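Long-range contacts in putative enoyl-CoA hydratase (Streptomyces avermitilis, PDB 3GKB), which is of unproven function but belongs to the crotonase family and probably acts on an acyl-CoA thioester, as enoyl-CoA hydratases do: residues G18-I23 and S51-I56; V108-L113 and M130-A135. One frame throughout, in Å; residues are numbered along the deposited sequence.

Interaction 1: G18-I23 and S51-I56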
ATOM      1  N   GLY B  18     -11.533 -30.943   1.077  1.00 18.23           N
ATOM      2  CA  GLY B  18     -10.800 -29.983   1.903  1.00 17.84           C
ATOM      3  C   GLY B  18     -11.282 -28.533   1.796  1.00 16.97           C
ATOM      4  O   GLY B  18     -10.709 -27.643   2.425  1.00 17.65           O
ATOM      5  N   VAL B  19     -12.351 -28.293   1.042  1.00 16.24           N
ATOM      6  CA  VAL B  19     -12.882 -26.914   0.895  1.00 15.32           C
ATOM      7  C   VAL B  19     -14.296 -26.856   1.462  1.00 15.59           C
ATOM      8  O   VAL B  19     -15.153 -27.620   1.031  1.00 15.27           O
ATOM      9  CB  VAL B  19     -12.896 -26.454  -0.569  1.00 15.07           C
ATOM     10  CG1 VAL B  19     -13.490 -25.023  -0.687  1.00 14.64           C
ATOM     11  CG2 VAL B  19     -11.492 -26.520  -1.223  1.00 13.50           C
ATOM     12  N   ALA B  20     -14.545 -25.980   2.442  1.00 14.34           N
ATOM     13  CA  ALA B  20     -15.925 -25.681   2.852  1.00 15.25           C
ATOM     14  C   ALA B  20     -16.446 -24.461   2.122  1.00 16.03           C
ATOM     15  O   ALA B  20     -15.727 -23.496   1.957  1.00 16.86           O
ATOM     16  CB  ALA B  20     -16.018 -25.484   4.344  1.00 14.85           C
ATOM     17  N   ARG B  21     -17.686 -24.519   1.648  1.00 16.54           N
ATOM     18  CA  ARG B  21     -18.335 -23.387   0.987  1.00 17.39           C
ATOM     19  C   ARG B  21     -19.451 -22.922   1.908  1.00 17.49           C
ATOM     20  O   ARG B  21     -20.314 -23.723   2.307  1.00 18.16           O
ATOM     21  CB  ARG B  21     -18.895 -23.786  -0.381  1.00 18.26           C
ATOM     22  CG  ARG B  21     -17.829 -23.870  -1.454  1.00 20.92           C
ATOM     23  CD  ARG B  21     -18.451 -24.185  -2.787  1.00 26.29           C
ATOM     24  NE  ARG B  21     -18.938 -25.560  -2.844  1.00 31.36           N
ATOM     25  CZ  ARG B  21     -19.825 -26.026  -3.730  1.00 36.05           C
ATOM     26  NH1 ARG B  21     -20.364 -25.234  -4.656  1.00 38.06           N
ATOM     27  NH2 ARG B  21     -20.189 -27.303  -3.681  1.00 37.41           N
ATOM     28  N   ILE B  22     -19.402 -21.648   2.287  1.00 16.46           N
ATOM     29  CA  ILE B  22     -20.432 -21.061   3.120  1.00 16.22           C
ATOM     30  C   ILE B  22     -21.187 -20.096   2.222  1.00 16.74           C
ATOM     31  O   ILE B  22     -20.615 -19.145   1.716  1.00 15.66           O
ATOM     32  CB  ILE B  22     -19.823 -20.359   4.363  1.00 16.29           C
ATOM     33  CG1 ILE B  22     -19.080 -21.383   5.251  1.00 16.50           C
ATOM     34  CG2 ILE B  22     -20.893 -19.651   5.143  1.00 15.81           C
ATOM     35  CD1 ILE B  22     -18.365 -20.759   6.454  1.00 17.05           C
ATOM     36  N   ILE B  23     -22.462 -20.377   2.000  1.00 16.79           N
ATOM     37  CA  ILE B  23     -23.287 -19.581   1.108  1.00 17.23           C
ATOM     38  C   ILE B  23     -24.260 -18.805   1.972  1.00 16.37           C
ATOM     39  O   ILE B  23     -25.083 -19.393   2.693  1.00 17.05           O
ATOM     40  CB  ILE B  23     -24.089 -20.467   0.108  1.00 18.45           C
ATOM     41  CG1 ILE B  23     -23.128 -21.363  -0.699  1.00 22.07           C
ATOM     42  CG2 ILE B  23     -24.935 -19.565  -0.815  1.00 19.44           C
ATOM     43  CD1 ILE B  23     -23.817 -22.485  -1.499  1.00 26.48           C
ATOM     44  N   SER B  51     -10.305 -30.989  11.127  1.00 27.09           N
ATOM     45  CA  SER B  51      -9.038 -31.189  10.449  1.00 27.63           C
ATOM     46  C   SER B  51      -9.220 -31.591   8.975  1.00 26.73           C
ATOM     47  O   SER B  51      -8.274 -31.525   8.225  1.00 28.11           O
ATOM     48  CB  SER B  51      -8.159 -32.216  11.206  1.00 27.83           C
ATOM     49  OG  SER B  51      -8.943 -33.314  11.618  1.00 29.33           O
ATOM     50  N   SER B  52     -10.430 -31.973   8.565  1.00 25.52           N
ATOM     51  CA  SER B  52     -10.703 -32.310   7.170  1.00 24.42           C
ATOM     52  C   SER B  52     -10.889 -31.097   6.232  1.00 22.53           C
ATOM     53  O   SER B  52     -10.940 -31.278   5.029  1.00 22.49           O
ATOM     54  CB  SER B  52     -11.913 -33.230   7.051  1.00 24.78           C
ATOM     55  OG  SER B  52     -13.164 -32.549   7.198  1.00 25.71           O
ATOM     56  N   VAL B  53     -10.941 -29.897   6.796  1.00 19.50           N
ATOM     57  CA  VAL B  53     -11.211 -28.669   6.030  1.00 17.92           C
ATOM     58  C   VAL B  53     -10.017 -27.733   6.141  1.00 16.54           C
ATOM     59  O   VAL B  53      -9.567 -27.414   7.235  1.00 16.08           O
ATOM     60  CB  VAL B  53     -12.482 -27.980   6.505  1.00 16.81           C
ATOM     61  CG1 VAL B  53     -12.693 -26.636   5.737  1.00 16.44           C
ATOM     62  CG2 VAL B  53     -13.698 -28.906   6.270  1.00 17.59           C
ATOM     63  N   ARG B  54      -9.501 -27.332   4.984  1.00 15.70           N
ATOM     64  CA  ARG B  54      -8.315 -26.474   4.901  1.00 15.89           C
ATOM     65  C   ARG B  54      -8.581 -25.069   4.322  1.00 15.46           C
ATOM     66  O   ARG B  54      -7.778 -24.148   4.524  1.00 15.78           O
ATOM     67  CB  ARG B  54      -7.221 -27.213   4.129  1.00 16.19           C
ATOM     68  CG  ARG B  54      -6.756 -28.501   4.837  1.00 18.00           C
ATOM     69  CD  ARG B  54      -5.688 -29.217   4.085  1.00 19.92           C
ATOM     70  NE  ARG B  54      -6.153 -29.706   2.785  1.00 22.80           N
ATOM     71  CZ  ARG B  54      -6.860 -30.820   2.591  1.00 25.84           C
ATOM     72  NH1 ARG B  54      -7.224 -31.587   3.619  1.00 27.53           N
ATOM     73  NH2 ARG B  54      -7.239 -31.165   1.359  1.00 25.86           N
ATOM     74  N   VAL B  55      -9.671 -24.917   3.585  1.00 14.78           N
ATOM     75  CA  VAL B  55     -10.023 -23.660   2.908  1.00 14.45           C
ATOM     76  C   VAL B  55     -11.490 -23.446   3.135  1.00 14.29           C
ATOM     77  O   VAL B  55     -12.273 -24.420   3.104  1.00 13.02           O
ATOM     78  CB  VAL B  55      -9.716 -23.711   1.376  1.00 15.27           C
ATOM     79  CG1 VAL B  55     -10.169 -22.424   0.676  1.00 15.30           C
ATOM     80  CG2 VAL B  55      -8.198 -23.985   1.143  1.00 16.38           C
ATOM     81  N   ILE B  56     -11.887 -22.183   3.343  1.00 13.99           N
ATOM     82  CA  ILE B  56     -13.317 -21.811   3.423  1.00 14.97           C
ATOM     83  C   ILE B  56     -13.583 -20.715   2.381  1.00 15.28           C
ATOM     84  O   ILE B  56     -12.825 -19.739   2.298  1.00 16.14           O
ATOM     85  CB  ILE B  56     -13.679 -21.251   4.817  1.00 14.83           C
ATOM     86  CG1 ILE B  56     -13.474 -22.329   5.893  1.00 16.80           C
ATOM     87  CG2 ILE B  56     -15.114 -20.687   4.809  1.00 16.95           C
ATOM     88  CD1 ILE B  56     -13.443 -21.792   7.340  1.00 14.18           C
TER
HETATM   89  O   HOH W   1     -13.516 -31.625   3.079  1.00 28.30           O

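Interaction 2: V108-L113 and M130-A135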
ATOM      1  N   VAL B 108      -7.595 -21.202   5.402  1.00 15.21           N
ATOM      2  CA  VAL B 108      -7.490 -20.041   4.508  1.00 15.56           C
ATOM      3  C   VAL B 108      -8.910 -19.595   4.200  1.00 15.48           C
ATOM      4  O   VAL B 108      -9.760 -20.433   3.846  1.00 16.27           O
ATOM      5  CB  VAL B 108      -6.795 -20.420   3.198  1.00 15.27           C
ATOM      6  CG1 VAL B 108      -6.827 -19.220   2.203  1.00 15.74           C
ATOM      7  CG2 VAL B 108      -5.368 -20.908   3.474  1.00 16.53           C
ATOM      8  N   THR B 109      -9.203 -18.303   4.366  1.00 15.65           N
ATOM      9  CA  THR B 109     -10.548 -17.786   4.114  1.00 15.09           C
ATOM     10  C   THR B 109     -10.540 -16.939   2.804  1.00 15.38           C
ATOM     11  O   THR B 109      -9.665 -16.063   2.581  1.00 13.72           O
ATOM     12  CB  THR B 109     -11.041 -16.936   5.279  1.00 15.46           C
ATOM     13  OG1 THR B 109     -10.068 -15.909   5.579  1.00 15.32           O
ATOM     14  CG2 THR B 109     -11.280 -17.808   6.547  1.00 16.82           C
ATOM     15  N   ILE B 110     -11.488 -17.246   1.918  1.00 14.95           N
ATOM     16  CA  ILE B 110     -11.574 -16.609   0.612  1.00 14.20           C
ATOM     17  C   ILE B 110     -12.986 -16.057   0.437  1.00 15.10           C
ATOM     18  O   ILE B 110     -13.946 -16.782   0.657  1.00 15.49           O
ATOM     19  CB  ILE B 110     -11.288 -17.631  -0.532  1.00 15.49           C
ATOM     20  CG1 ILE B 110      -9.879 -18.207  -0.410  1.00 14.78           C
ATOM     21  CG2 ILE B 110     -11.460 -16.960  -1.920  1.00 14.57           C
ATOM     22  CD1 ILE B 110      -9.609 -19.419  -1.365  1.00 16.39           C
ATOM     23  N   VAL B 111     -13.116 -14.790   0.057  1.00 14.78           N
ATOM     24  CA  VAL B 111     -14.445 -14.222  -0.268  1.00 14.72           C
ATOM     25  C   VAL B 111     -14.563 -14.092  -1.785  1.00 14.67           C
ATOM     26  O   VAL B 111     -13.651 -13.588  -2.450  1.00 14.48           O
ATOM     27  CB  VAL B 111     -14.673 -12.832   0.392  1.00 14.66           C
ATOM     28  CG1 VAL B 111     -15.891 -12.102  -0.239  1.00 14.63           C
ATOM     29  CG2 VAL B 111     -14.844 -12.963   1.945  1.00 15.84           C
ATOM     30  N   LYS B 112     -15.664 -14.601  -2.317  1.00 14.63           N
ATOM     31  CA  LYS B 112     -16.057 -14.407  -3.705  1.00 15.51           C
ATOM     32  C   LYS B 112     -17.172 -13.359  -3.749  1.00 15.49           C
ATOM     33  O   LYS B 112     -18.323 -13.661  -3.368  1.00 15.84           O
ATOM     34  CB  LYS B 112     -16.558 -15.714  -4.297  1.00 16.06           C
ATOM     35  CG  LYS B 112     -17.033 -15.573  -5.732  1.00 17.78           C
ATOM     36  CD  LYS B 112     -17.263 -16.940  -6.383  1.00 17.22           C
ATOM     37  CE  LYS B 112     -18.460 -17.646  -5.824  1.00 17.98           C
ATOM     38  NZ  LYS B 112     -18.781 -18.924  -6.562  1.00 17.86           N
ATOM     39  N   LEU B 113     -16.835 -12.163  -4.226  1.00 15.23           N
ATOM     40  CA  LEU B 113     -17.730 -11.010  -4.202  1.00 15.37           C
ATOM     41  C   LEU B 113     -18.238 -10.698  -5.602  1.00 16.48           C
ATOM     42  O   LEU B 113     -17.505 -10.166  -6.439  1.00 15.18           O
ATOM     43  CB  LEU B 113     -17.017  -9.782  -3.614  1.00 15.52           C
ATOM     44  CG  LEU B 113     -17.860  -8.493  -3.529  1.00 14.77           C
ATOM     45  CD1 LEU B 113     -19.007  -8.700  -2.497  1.00 15.30           C
ATOM     46  CD2 LEU B 113     -17.031  -7.277  -3.186  1.00 15.52           C
ATOM     47  N   MET B 130      -8.282 -13.486   1.686  1.00 14.42           N
ATOM     48  CA  MET B 130      -8.259 -12.961   0.315  1.00 15.53           C
ATOM     49  C   MET B 130      -9.677 -12.767  -0.206  1.00 15.74           C
ATOM     50  O   MET B 130     -10.615 -13.499   0.195  1.00 15.79           O
ATOM     51  CB  MET B 130      -7.381 -13.836  -0.642  1.00 17.17           C
ATOM     52  CG  MET B 130      -7.608 -15.320  -0.704  1.00 18.12           C
ATOM     53  SD  MET B 130      -6.211 -16.337  -1.476  1.00  8.53           S
ATOM     54  CE  MET B 130      -5.161 -16.668  -0.097  1.00 17.45           C
ATOM     55  N   ALA B 131      -9.844 -11.762  -1.067  1.00 14.09           N
ATOM     56  CA  ALA B 131     -11.135 -11.419  -1.635  1.00 14.15           C
ATOM     57  C   ALA B 131     -10.945 -11.151  -3.138  1.00 13.81           C
ATOM     58  O   ALA B 131     -10.056 -10.377  -3.543  1.00 13.87           O
ATOM     59  CB  ALA B 131     -11.704 -10.188  -0.985  1.00 14.29           C
ATOM     60  N   PHE B 132     -11.800 -11.783  -3.925  1.00 13.88           N
ATOM     61  CA  PHE B 132     -11.812 -11.671  -5.391  1.00 14.66           C
ATOM     62  C   PHE B 132     -13.210 -11.190  -5.777  1.00 15.44           C
ATOM     63  O   PHE B 132     -14.215 -11.772  -5.319  1.00 14.91           O
ATOM     64  CB  PHE B 132     -11.512 -13.038  -6.039  1.00 14.37           C
ATOM     65  CG  PHE B 132     -10.162 -13.596  -5.646  1.00 15.41           C
ATOM     66  CD1 PHE B 132      -9.006 -13.014  -6.145  1.00 16.38           C
ATOM     67  CD2 PHE B 132     -10.033 -14.628  -4.711  1.00 17.57           C
ATOM     68  CE1 PHE B 132      -7.734 -13.499  -5.769  1.00 15.11           C
ATOM     69  CE2 PHE B 132      -8.771 -15.115  -4.347  1.00 18.54           C
ATOM     70  CZ  PHE B 132      -7.627 -14.521  -4.874  1.00 17.15           C
ATOM     71  N   ALA B 133     -13.280 -10.162  -6.630  1.00 15.71           N
ATOM     72  CA  ALA B 133     -14.553  -9.503  -6.953  1.00 15.78           C
ATOM     73  C   ALA B 133     -14.821  -9.400  -8.459  1.00 16.20           C
ATOM     74  O   ALA B 133     -13.897  -9.260  -9.262  1.00 17.53           O
ATOM     75  CB  ALA B 133     -14.630  -8.093  -6.323  1.00 15.67           C
ATOM     76  N   ALA B 134     -16.098  -9.453  -8.816  1.00 16.35           N
ATOM     77  CA  ALA B 134     -16.546  -9.324 -10.210  1.00 15.85           C
ATOM     78  C   ALA B 134     -16.425  -7.845 -10.675  1.00 17.44           C
ATOM     79  O   ALA B 134     -17.080  -6.935 -10.120  1.00 16.81           O
ATOM     80  CB  ALA B 134     -18.001  -9.784 -10.321  1.00 16.48           C
ATOM     81  N   ALA B 135     -15.626  -7.634 -11.714  1.00 17.55           N
ATOM     82  CA  ALA B 135     -15.328  -6.280 -12.206  1.00 18.70           C
ATOM     83  C   ALA B 135     -16.603  -5.517 -12.553  1.00 19.98           C
ATOM     84  O   ALA B 135     -16.746  -4.335 -12.212  1.00 22.00           O
ATOM     85  CB  ALA B 135     -14.366  -6.364 -13.421  1.00 18.69           C
TER

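Interaction 1: G18-I23 and S51-I56
Gly-18 O is gripped by two amides of the 51-56 segment, Arg-54 N at 2.8 Å and Val-55 N at 3.1 Å from it. The Val-55 bond runs nearly straight out from the carbonyl, whereas Arg-54 N comes in at a C=O...N angle of 137°, tilted from the carbonyl plane; together they fix this peptide where the strand begins. Two residues on, Ala-20 N returns a bond to Val-55 O, giving parallel pairing of Val-19 with Val-55 and Ala-20 with Ile-56.

The dense packing lies on the face of Ala-20, Ile-22 and Ile-56. With chi1 of -63°, Ile-56 CG2 stands anti to the backbone N of Ile-56, and Ile-22 CD1 crosses it at 3.6 Å. The small methyl of Ala-20 leaves room for Val-53 CG1, 3.8 Å from its CB. The looser, wetter side is at exposed Ser-52 and partly exposed Arg-54, from which a water reaches in to accept from Gly-18 N and donate to Ser-52 O. Because glycine has no side chain, the Arg-54 guanidinium can lay a face over Gly-18 CA, offset toward its rim, with NH2 3.8 Å from that CA; glycine also suits the positive phi of 85° here. Arg-54 NE itself bonds to Ala-210 O.

These segments belong to a right-handed beta-alpha-beta unit. Its connecting helix 34-48 covers Ile-22 and Ile-56 through Leu-44, helix 195-210 packs on Val-19 and Val-55 from the other face, and strand 11-16 flanks strand 19-24 on its far edge.

Interaction 2: V108-L113 and M130-A135
The Phe-132 ring receives Ile-110 at its edge: CG2 lies near the ring plane, 3.9 Å from CD2. The ring also meets that of Tyr-201 from helix 195-210, their planes about 60° apart, and Glu-170 of a second subunit packs against it.

Ile-110 and Met-130 lie side by side and point the same way, with Ile-110 CG1 3.7 Å from Met-130 CG. The thioether then bends at chi3 (88°), carrying CE to within 3.8 Å of Val-108 CG1; the unbranched, flexible chain of methionine suits this bent path. On the opposite face the small methyls of Ala-131 and Ala-133 lie beside the larger Val-111 and Leu-113: Ala-133 CB sits 4.0 Å from Leu-113 CB, and Val-111 pairs with Ala-131, both touching Val-125 of helix 120-127.

Five backbone bonds join the strands, from Met-130 N to Thr-109 O through to Ala-134 N to Leu-113 O. The bond from Leu-113 N to Phe-132 O is almost straight, 178° at the hydrogen. Lys-112 NZ forms a salt bridge with Asp-199, while Thr-109 OG1 bonds to Asp-129 N just before the second strand.

After strand 108-113 the chain adds strand 116-118 to a second, smaller sheet, then returns through helix 120-127 to strand 130-134, a path that fits the crotonase fold, a spiral of beta-beta-alpha turns.

Interactions 1 and 2 belong to one sheet and are joined directly, because strand 55-60 lies beside strand 108-113: Ile-56 N approaches Val-108 O at 2.8 Å and Ile-56 O approaches Ile-110 N at 2.9 Å, both probable hydrogen bonds. Val-55 and Ile-110 also pack together beneath helix 195-210, which both contacts share. Their settings differ. Interaction 1 catches its strands where they begin, about 19 Å from the chain's centre, with a water and an arginine at its polar end. Interaction 2, about 12 Å from that centre, is more deeply buried, pairs from Thr-109 to Leu-113, and has another subunit packing against one face.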